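Local coordinates for protein endoglucanase (Uncultured bacterium, PDB 3X17) that probably hydrolyses internal beta-1,4-glucosidic bonds of cellulose as a family 9 endoglucanase with an N-terminal Ig-like domain and an (alpha/alpha)6-barrel catalytic domain, at residues W232-Q237 / A297-A302; L446-H451 / L549-A554; K477-G482 / G509-H514. All coordinates share one frame; numbering follows the deposited sequence.

Contact 1: W232-Q237 / A297-A302; sequences WLFRMQ and ARKALA
At the edge of the Phe234 ring, in its plane, sits the backbone of Ala300, with CA of that residue 3.7 Å from Phe234 CZ, while Trp282 of helix 272-288 stacks on the ring. Ala300 CB stands a little farther from Phe234 CZ, at 4.1 Å. Lys299 runs obliquely past the CE2 and CD2 side; its CD approaches Phe234 CE2 to 3.6 Å, while NZ lies 3.8 Å from Phe234 CD2. The lysine gets there because its CG is anti to the backbone N (chi1 180°) and the rest of the chain is extended, which takes the methylenes slantwise past the phenyl group. Phe296 and Ala303 add contacts from helix 294-312. The join is between the last turn of helix 221-235 and the early part of helix 294-312, two helices of the (alpha/alpha)6 barrel, near the protein surface. Replacing Phe234 by alanine is likely to leave Trp282 without its stacking partner, open a gap beside Ala300 and free the Lys299 methylenes to swing away. Between these segments the contact is apolar: the lysine contributes its aliphatic chain, and its solvent-exposed position is consistent with the ammonium group remaining hydrated.

Contact 2: L446-H451 / L549-A554; sequences LLFAHH and LVFVAA
Leu447 CD1 is the bump here, and the hollow it enters lies between Phe551 and Val552 of the facing helix. Leu447 CD1 comes within 3.9 Å of Phe551 CE1 and 4.3 Å of Val552 CG1, so one branch of the leucine touches both neighbours. The Leu447 and Phe551 side chains overlap side by side, pointing opposite ways, each reaching toward the other's helix. The phenyl group extends far enough to meet a second residue: Phe551 CZ is 3.8 Å from Phe448 CE1. With its CG anti to the backbone N (chi1 -174°), Phe551 spans toward both Leu447 and Phe448. The two phenyl planes are steeply inclined, at 81°, with centroids 5.8 Å apart, and they meet obliquely. Long side chains suit the wide spacing of the helices, whose local axes approach to 11.8 Å and run at 42° to each other. Both helices, 435-452 and 543-558, belong to the (alpha/alpha)6-barrel domain. Tyr201 meets Phe551 edge-to-face, and Phe385 stacks on Phe448, extending the aromatic cluster beyond this pair of helices. With all four touching residues buried and hydrocarbon side chains on both sides, the contact depends on dispersion and the exclusion of water, with shape rather than polar pairing setting the fit.

Contact 3: K477-G482 / G509-H514; sequences KSYVTG and GGPNDH
Tyr479 drives its phenol end against the Pro511 ring, and this is the tight part of the contact. Tyr479 OH lies 3.5 Å from Pro511 CD and 3.6 Å from Pro511 CG, while Tyr479 CZ is 3.7 Å from the same CD. The phenol and the proline ring point at one another from their two loops, and the proline carbons sit obliquely to the phenol plane. Tyr479 has its CG anti to the carbonyl carbon (chi1 -70°), which directs the ring at the other loop. Within its own segment, Lys477 CB lies over one face of that ring, 4.0 Å above the plane and offset toward the rim.

The contact with Gly510 is looser: its CA is 4.3 Å from Tyr479 CE1. Its backbone, with phi 93°, would jam a beta carbon against Pro511 CD and the preceding carbonyl oxygen, so the absence of a side chain matters here.

Both segments are irregular loops between helices 456-469 and 543-558 of the (alpha/alpha)6-barrel domain, separated by the short helix 494-499. Asn436 of helix 435-452 touches both Tyr479 and Pro511, bringing a barrel helix up against the loop pair.

Farther along, the chain leaves Tyr479 behind and is ordered by polar bonds of its own. Asn512 forms an Asx turn, its OD1 accepting from His514 N at 2.7 Å; the donor stands above the carbonyl plane, 42° out of it. The carboxylate of buried Asp513 is gripped by the backbone N atoms of Gly525 and Phe431, one at each oxygen. Beyond this anchored carboxylate, His514 is exposed to solvent, with Asp513 CB 3.9 Å above one face of its imidazole ring.

Contacts 2 and 3 are buried, whereas contact 1 is only partly so and lies far out, its centre about 23 Å from the centre of the chain. Contacts 1 and 2 each join two helices, but contact 1 leans on a lysine's methylenes where contact 2 uses only hydrocarbon side chains. Contact 3 joins loops and sets a phenol against proline, with polar bonds ordering the chain nearby. It is nested in the loop closed by contact 2 and touches it, Leu549 CD2 meeting Val480 CG2 at 3.9 Å. Helix 435-452 also serves both, through Asn436 at contact 3. Contact 1 stands apart, its nearest atoms about 17 Å from those of contact 2.

Contact 1: W232-Q237 / A297-A302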
loop_
_atom_site.group_PDB
_atom_site.type_symbol
_atom_site.label_atom_id
_atom_site.label_comp_id
_atom_site.label_asym_id
_atom_site.label_seq_id
_atom_site.Cartn_x
_atom_site.Cartn_y
_atom_site.Cartn_z
ATOM N N TRP A 232 3.490 -6.399 -18.142
ATOM C CA TRP A 232 3.261 -5.064 -18.670
ATOM C C TRP A 232 4.490 -4.182 -18.672
ATOM O O TRP A 232 4.770 -3.522 -19.663
ATOM C CB TRP A 232 2.125 -4.371 -17.937
ATOM C CG TRP A 232 1.859 -3.065 -18.549
ATOM C CD1 TRP A 232 1.382 -2.834 -19.810
ATOM C CD2 TRP A 232 2.179 -1.779 -18.000
ATOM N NE1 TRP A 232 1.315 -1.485 -20.048
ATOM C CE2 TRP A 232 1.847 -0.817 -18.979
ATOM C CE3 TRP A 232 2.631 -1.344 -16.754
ATOM C CZ2 TRP A 232 1.988 0.541 -18.762
ATOM C CZ3 TRP A 232 2.781 0.022 -16.541
ATOM C CH2 TRP A 232 2.477 0.941 -17.549
ATOM N N LEU A 233 5.258 -4.199 -17.580
ATOM C CA LEU A 233 6.602 -3.615 -17.586
ATOM C C LEU A 233 7.494 -4.049 -18.766
ATOM O O LEU A 233 8.202 -3.211 -19.341
ATOM C CB LEU A 233 7.333 -3.859 -16.247
ATOM C CG LEU A 233 6.735 -3.250 -14.968
ATOM C CD1 LEU A 233 7.746 -3.320 -13.793
ATOM C CD2 LEU A 233 6.230 -1.774 -15.183
ATOM N N PHE A 234 7.535 -5.352 -19.079
ATOM C CA PHE A 234 8.262 -5.809 -20.262
ATOM C C PHE A 234 7.831 -5.015 -21.514
ATOM O O PHE A 234 8.678 -4.580 -22.297
ATOM C CB PHE A 234 8.070 -7.319 -20.526
ATOM C CG PHE A 234 8.672 -8.215 -19.471
ATOM C CD1 PHE A 234 9.906 -7.914 -18.882
ATOM C CD2 PHE A 234 8.043 -9.413 -19.134
ATOM C CE1 PHE A 234 10.441 -8.747 -17.891
ATOM C CE2 PHE A 234 8.629 -10.305 -18.224
ATOM C CZ PHE A 234 9.816 -9.961 -17.586
ATOM N N ARG A 235 6.523 -4.832 -21.698
ATOM C CA ARG A 235 6.017 -4.171 -22.923
ATOM C C ARG A 235 6.387 -2.689 -22.900
ATOM O O ARG A 235 6.357 -2.024 -23.938
ATOM C CB ARG A 235 4.503 -4.365 -23.066
ATOM C CG ARG A 235 4.030 -5.850 -23.034
ATOM C CD ARG A 235 2.493 -5.984 -22.967
ATOM N NE ARG A 235 2.104 -7.375 -22.731
ATOM C CZ ARG A 235 1.587 -7.874 -21.591
ATOM N NH1 ARG A 235 1.116 -7.092 -20.609
ATOM N NH2 ARG A 235 1.432 -9.184 -21.483
ATOM N N MET A 236 6.674 -2.162 -21.707
ATOM C CA MET A 236 7.086 -0.760 -21.543
ATOM C C MET A 236 8.607 -0.570 -21.671
ATOM O O MET A 236 9.144 0.520 -21.413
ATOM C CB MET A 236 6.610 -0.215 -20.200
ATOM C CG MET A 236 5.094 0.008 -20.095
ATOM S SD MET A 236 4.477 1.242 -21.294
ATOM C CE MET A 236 4.708 2.800 -20.376
ATOM N N GLN A 237 9.299 -1.638 -22.041
ATOM C CA GLN A 237 10.731 -1.579 -22.168
ATOM C C GLN A 237 11.185 -1.513 -23.624
ATOM O O GLN A 237 10.822 -2.326 -24.460
ATOM C CB GLN A 237 11.445 -2.727 -21.422
ATOM C CG GLN A 237 12.955 -2.466 -21.232
ATOM C CD GLN A 237 13.715 -3.656 -20.614
ATOM O OE1 GLN A 237 13.321 -4.819 -20.785
ATOM N NE2 GLN A 237 14.821 -3.364 -19.907
ATOM N N ALA A 297 11.417 -16.482 -14.704
ATOM C CA ALA A 297 12.596 -16.056 -13.957
ATOM C C ALA A 297 13.746 -15.516 -14.813
ATOM O O ALA A 297 14.262 -14.442 -14.521
ATOM C CB ALA A 297 13.104 -17.185 -13.053
ATOM N N ARG A 298 14.215 -16.302 -15.782
ATOM C CA ARG A 298 15.272 -15.874 -16.722
ATOM C C ARG A 298 14.907 -14.596 -17.443
ATOM O O ARG A 298 15.774 -13.761 -17.736
ATOM C CB ARG A 298 15.519 -16.941 -17.811
ATOM C CG ARG A 298 16.334 -18.134 -17.331
ATOM C CD ARG A 298 16.469 -19.192 -18.432
ATOM N NE ARG A 298 16.632 -20.497 -17.820
ATOM C CZ ARG A 298 15.710 -21.450 -17.833
ATOM N NH1 ARG A 298 14.616 -21.314 -18.568
ATOM N NH2 ARG A 298 15.931 -22.573 -17.172
ATOM N N LYS A 299 13.673 -14.546 -17.921
ATOM C CA LYS A 299 13.247 -13.431 -18.734
ATOM C C LYS A 299 13.257 -12.172 -17.872
ATOM O O LYS A 299 13.692 -11.105 -18.324
ATOM C CB LYS A 299 11.845 -13.682 -19.308
ATOM C CG LYS A 299 11.296 -12.538 -20.198
ATOM C CD LYS A 299 9.817 -12.808 -20.503
ATOM C CE LYS A 299 9.359 -12.121 -21.773
ATOM N NZ LYS A 299 7.860 -12.107 -21.864
ATOM N N ALA A 300 12.801 -12.296 -16.622
ATOM C CA ALA A 300 12.781 -11.119 -15.767
ATOM C C ALA A 300 14.222 -10.699 -15.545
ATOM O O ALA A 300 14.534 -9.517 -15.600
ATOM C CB ALA A 300 12.056 -11.359 -14.463
ATOM N N LEU A 301 15.118 -11.681 -15.447
ATOM C CA LEU A 301 16.521 -11.382 -15.154
ATOM C C LEU A 301 17.158 -10.722 -16.345
ATOM O O LEU A 301 17.886 -9.752 -16.184
ATOM C CB LEU A 301 17.310 -12.633 -14.751
ATOM C CG LEU A 301 18.842 -12.502 -14.676
ATOM C CD1 LEU A 301 19.255 -11.476 -13.627
ATOM C CD2 LEU A 301 19.546 -13.878 -14.445
ATOM N N ALA A 302 16.825 -11.191 -17.552
ATOM C CA ALA A 302 17.417 -10.608 -18.771
ATOM C C ALA A 302 17.009 -9.156 -18.916
ATOM O O ALA A 302 17.839 -8.287 -19.212
ATOM C CB ALA A 302 17.029 -11.416 -20.026
#

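Contact 2: L446-H451 / L549-A554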
loop_
_atom_site.group_PDB
_atom_site.type_symbol
_atom_site.label_atom_id
_atom_site.label_comp_id
_atom_site.label_asym_id
_atom_site.label_seq_id
_atom_site.Cartn_x
_atom_site.Cartn_y
_atom_site.Cartn_z
ATOM N N LEU A 446 8.547 -0.846 10.718
ATOM C CA LEU A 446 8.502 -1.529 12.023
ATOM C C LEU A 446 8.683 -3.036 11.863
ATOM O O LEU A 446 9.525 -3.630 12.533
ATOM C CB LEU A 446 7.186 -1.257 12.758
ATOM C CG LEU A 446 6.967 0.207 13.143
ATOM C CD1 LEU A 446 5.486 0.469 13.425
ATOM C CD2 LEU A 446 7.817 0.569 14.361
ATOM N N LEU A 447 7.992 -3.628 10.893
ATOM C CA LEU A 447 8.135 -5.037 10.666
ATOM C C LEU A 447 9.508 -5.418 10.133
ATOM O O LEU A 447 9.960 -6.529 10.374
ATOM C CB LEU A 447 7.029 -5.578 9.757
ATOM C CG LEU A 447 5.614 -5.561 10.345
ATOM C CD1 LEU A 447 4.579 -5.980 9.299
ATOM C CD2 LEU A 447 5.505 -6.409 11.612
ATOM N N PHE A 448 10.154 -4.551 9.360
ATOM C CA PHE A 448 11.512 -4.876 8.885
ATOM C C PHE A 448 12.459 -5.013 10.100
ATOM O O PHE A 448 13.261 -5.941 10.167
ATOM C CB PHE A 448 12.065 -3.799 7.958
ATOM C CG PHE A 448 11.525 -3.851 6.534
ATOM C CD1 PHE A 448 10.846 -4.967 6.056
ATOM C CD2 PHE A 448 11.730 -2.786 5.673
ATOM C CE1 PHE A 448 10.364 -5.007 4.742
ATOM C CE2 PHE A 448 11.285 -2.832 4.335
ATOM C CZ PHE A 448 10.598 -3.943 3.881
ATOM N N ALA A 449 12.382 -4.046 11.005
ATOM C CA ALA A 449 13.209 -4.004 12.204
ATOM C C ALA A 449 12.887 -5.188 13.118
ATOM O O ALA A 449 13.776 -5.936 13.515
ATOM C CB ALA A 449 13.004 -2.648 12.955
ATOM N N HIS A 450 11.604 -5.440 13.310
ATOM C CA HIS A 450 11.138 -6.636 13.994
ATOM C C HIS A 450 11.750 -7.913 13.424
ATOM O O HIS A 450 12.002 -8.874 14.154
ATOM C CB HIS A 450 9.613 -6.724 13.940
ATOM C CG HIS A 450 9.056 -7.942 14.617
ATOM N ND1 HIS A 450 9.153 -8.146 15.980
ATOM C CD2 HIS A 450 8.426 -9.034 14.117
ATOM C CE1 HIS A 450 8.536 -9.273 16.298
ATOM N NE2 HIS A 450 8.131 -9.855 15.182
ATOM N N HIS A 451 11.937 -7.944 12.114
ATOM C CA HIS A 451 12.454 -9.132 11.476
ATOM C C HIS A 451 13.953 -9.329 11.790
ATOM O O HIS A 451 14.433 -10.467 11.900
ATOM C CB HIS A 451 12.209 -9.082 9.972
ATOM C CG HIS A 451 12.574 -10.347 9.266
ATOM N ND1 HIS A 451 13.866 -10.623 8.856
ATOM C CD2 HIS A 451 11.847 -11.455 8.984
ATOM C CE1 HIS A 451 13.911 -11.835 8.328
ATOM N NE2 HIS A 451 12.703 -12.368 8.409
ATOM N N LEU A 549 -0.552 -2.418 2.334
ATOM C CA LEU A 549 -1.683 -3.080 2.978
ATOM C C LEU A 549 -1.588 -4.608 2.863
ATOM O O LEU A 549 -1.782 -5.322 3.842
ATOM C CB LEU A 549 -3.039 -2.560 2.451
ATOM C CG LEU A 549 -4.293 -3.279 2.966
ATOM C CD1 LEU A 549 -4.399 -3.269 4.510
ATOM C CD2 LEU A 549 -5.594 -2.740 2.312
ATOM N N VAL A 550 -1.366 -5.105 1.666
ATOM C CA VAL A 550 -1.161 -6.535 1.473
ATOM C C VAL A 550 0.046 -7.017 2.301
ATOM O O VAL A 550 -0.029 -8.065 2.924
ATOM C CB VAL A 550 -0.923 -6.894 -0.026
ATOM C CG1 VAL A 550 -0.322 -8.319 -0.174
ATOM C CG2 VAL A 550 -2.228 -6.787 -0.813
ATOM N N PHE A 551 1.125 -6.220 2.361
ATOM C CA PHE A 551 2.288 -6.592 3.187
ATOM C C PHE A 551 1.972 -6.738 4.676
ATOM O O PHE A 551 2.216 -7.799 5.281
ATOM C CB PHE A 551 3.468 -5.638 2.974
ATOM C CG PHE A 551 4.732 -6.064 3.702
ATOM C CD1 PHE A 551 4.954 -5.690 5.019
ATOM C CD2 PHE A 551 5.674 -6.867 3.073
ATOM C CE1 PHE A 551 6.108 -6.077 5.687
ATOM C CE2 PHE A 551 6.817 -7.268 3.738
ATOM C CZ PHE A 551 7.043 -6.858 5.043
ATOM N N VAL A 552 1.359 -5.712 5.254
ATOM C CA VAL A 552 1.129 -5.723 6.688
ATOM C C VAL A 552 0.064 -6.755 7.059
ATOM O O VAL A 552 0.236 -7.518 8.014
ATOM C CB VAL A 552 0.814 -4.310 7.257
ATOM C CG1 VAL A 552 0.648 -4.373 8.765
ATOM C CG2 VAL A 552 1.952 -3.361 6.930
ATOM N N ALA A 553 -0.930 -6.905 6.185
ATOM C CA ALA A 553 -1.994 -7.855 6.409
ATOM C C ALA A 553 -1.422 -9.276 6.363
ATOM O O ALA A 553 -1.824 -10.150 7.167
ATOM C CB ALA A 553 -3.086 -7.687 5.367
ATOM N N ALA A 554 -0.498 -9.507 5.431
ATOM C CA ALA A 554 0.094 -10.842 5.293
ATOM C C ALA A 554 0.897 -11.241 6.551
ATOM O O ALA A 554 0.850 -12.393 6.981
ATOM C CB ALA A 554 0.961 -10.928 4.047
#

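Contact 3: K477-G482 / G509-H514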
loop_
_atom_site.group_PDB
_atom_site.type_symbol
_atom_site.label_atom_id
_atom_site.label_comp_id
_atom_site.label_asym_id
_atom_site.label_seq_id
_atom_site.Cartn_x
_atom_site.Cartn_y
_atom_site.Cartn_z
ATOM N N LYS A 477 -13.974 5.360 10.596
ATOM C CA LYS A 477 -14.120 5.031 9.170
ATOM C C LYS A 477 -13.259 3.832 8.830
ATOM O O LYS A 477 -12.067 3.796 9.174
ATOM C CB LYS A 477 -13.656 6.207 8.313
ATOM C CG LYS A 477 -14.011 6.090 6.804
ATOM C CD LYS A 477 -15.494 6.403 6.549
ATOM C CE LYS A 477 -15.910 6.098 5.094
ATOM N NZ LYS A 477 -17.408 5.852 4.951
ATOM N N SER A 478 -13.799 2.917 8.045
ATOM C CA SER A 478 -12.938 1.916 7.386
ATOM C C SER A 478 -12.512 2.509 6.056
ATOM O O SER A 478 -13.365 2.998 5.308
ATOM C CB SER A 478 -13.717 0.638 7.106
ATOM O OG SER A 478 -13.040 -0.160 6.128
ATOM N N TYR A 479 -11.209 2.550 5.794
ATOM C CA TYR A 479 -10.739 3.170 4.563
ATOM C C TYR A 479 -10.577 2.147 3.451
ATOM O O TYR A 479 -10.035 2.463 2.403
ATOM C CB TYR A 479 -9.426 3.925 4.803
ATOM C CG TYR A 479 -9.604 5.191 5.663
ATOM C CD1 TYR A 479 -10.327 6.300 5.190
ATOM C CD2 TYR A 479 -9.114 5.241 6.968
ATOM C CE1 TYR A 479 -10.487 7.468 5.977
ATOM C CE2 TYR A 479 -9.262 6.405 7.768
ATOM C CZ TYR A 479 -9.964 7.501 7.265
ATOM O OH TYR A 479 -10.110 8.620 8.057
ATOM N N VAL A 480 -11.023 0.910 3.688
ATOM C CA VAL A 480 -10.900 -0.125 2.676
ATOM C C VAL A 480 -12.273 -0.521 2.167
ATOM O O VAL A 480 -13.144 -0.921 2.945
ATOM C CB VAL A 480 -10.174 -1.391 3.184
ATOM C CG1 VAL A 480 -10.026 -2.387 2.025
ATOM C CG2 VAL A 480 -8.813 -1.050 3.739
ATOM N N THR A 481 -12.466 -0.438 0.859
ATOM C CA THR A 481 -13.800 -0.677 0.300
ATOM C C THR A 481 -14.256 -2.084 0.590
ATOM O O THR A 481 -13.451 -3.031 0.513
ATOM C CB THR A 481 -13.830 -0.454 -1.214
ATOM O OG1 THR A 481 -12.880 -1.314 -1.848
ATOM C CG2 THR A 481 -13.464 0.978 -1.528
ATOM N N GLY A 482 -15.543 -2.236 0.901
ATOM C CA GLY A 482 -16.121 -3.578 1.114
ATOM C C GLY A 482 -15.707 -4.256 2.425
ATOM O O GLY A 482 -16.069 -5.409 2.663
ATOM N N GLY A 509 -6.821 6.806 -0.194
ATOM C CA GLY A 509 -5.741 7.629 0.328
ATOM C C GLY A 509 -5.897 8.054 1.784
ATOM O O GLY A 509 -4.921 8.072 2.521
ATOM N N GLY A 510 -7.064 8.564 2.143
ATOM C CA GLY A 510 -7.331 8.984 3.520
ATOM C C GLY A 510 -7.038 10.462 3.808
ATOM O O GLY A 510 -6.750 11.240 2.894
ATOM N N PRO A 511 -7.006 10.824 5.102
ATOM C CA PRO A 511 -6.896 12.197 5.580
ATOM C C PRO A 511 -5.712 12.939 4.988
ATOM O O PRO A 511 -4.615 12.367 4.838
ATOM C CB PRO A 511 -6.688 12.039 7.094
ATOM C CG PRO A 511 -7.287 10.744 7.447
ATOM C CD PRO A 511 -7.389 9.899 6.179
ATOM N N ASN A 512 -5.944 14.214 4.679
ATOM C CA ASN A 512 -5.008 15.028 3.911
ATOM C C ASN A 512 -5.168 16.468 4.371
ATOM O O ASN A 512 -6.288 17.008 4.388
ATOM C CB ASN A 512 -5.337 14.863 2.415
ATOM C CG ASN A 512 -4.420 15.664 1.499
ATOM O OD1 ASN A 512 -3.639 16.502 1.945
ATOM N ND2 ASN A 512 -4.573 15.455 0.191
ATOM N N ASP A 513 -4.067 17.061 4.835
ATOM C CA ASP A 513 -4.077 18.435 5.301
ATOM C C ASP A 513 -4.151 19.428 4.137
ATOM O O ASP A 513 -4.430 20.609 4.351
ATOM C CB ASP A 513 -2.812 18.725 6.132
ATOM C CG ASP A 513 -2.931 18.245 7.586
ATOM O OD1 ASP A 513 -3.980 18.500 8.225
ATOM O OD2 ASP A 513 -1.979 17.592 8.073
ATOM N N HIS A 514 -3.819 18.981 2.930
ATOM C CA HIS A 514 -3.618 19.910 1.816
ATOM C C HIS A 514 -4.578 19.632 0.681
ATOM O O HIS A 514 -4.208 18.996 -0.302
ATOM C CB HIS A 514 -2.165 19.881 1.312
ATOM C CG HIS A 514 -1.151 20.151 2.384
ATOM N ND1 HIS A 514 -0.429 19.144 2.989
ATOM C CD2 HIS A 514 -0.862 21.283 3.071
ATOM C CE1 HIS A 514 0.308 19.654 3.961
ATOM N NE2 HIS A 514 0.047 20.946 4.050
#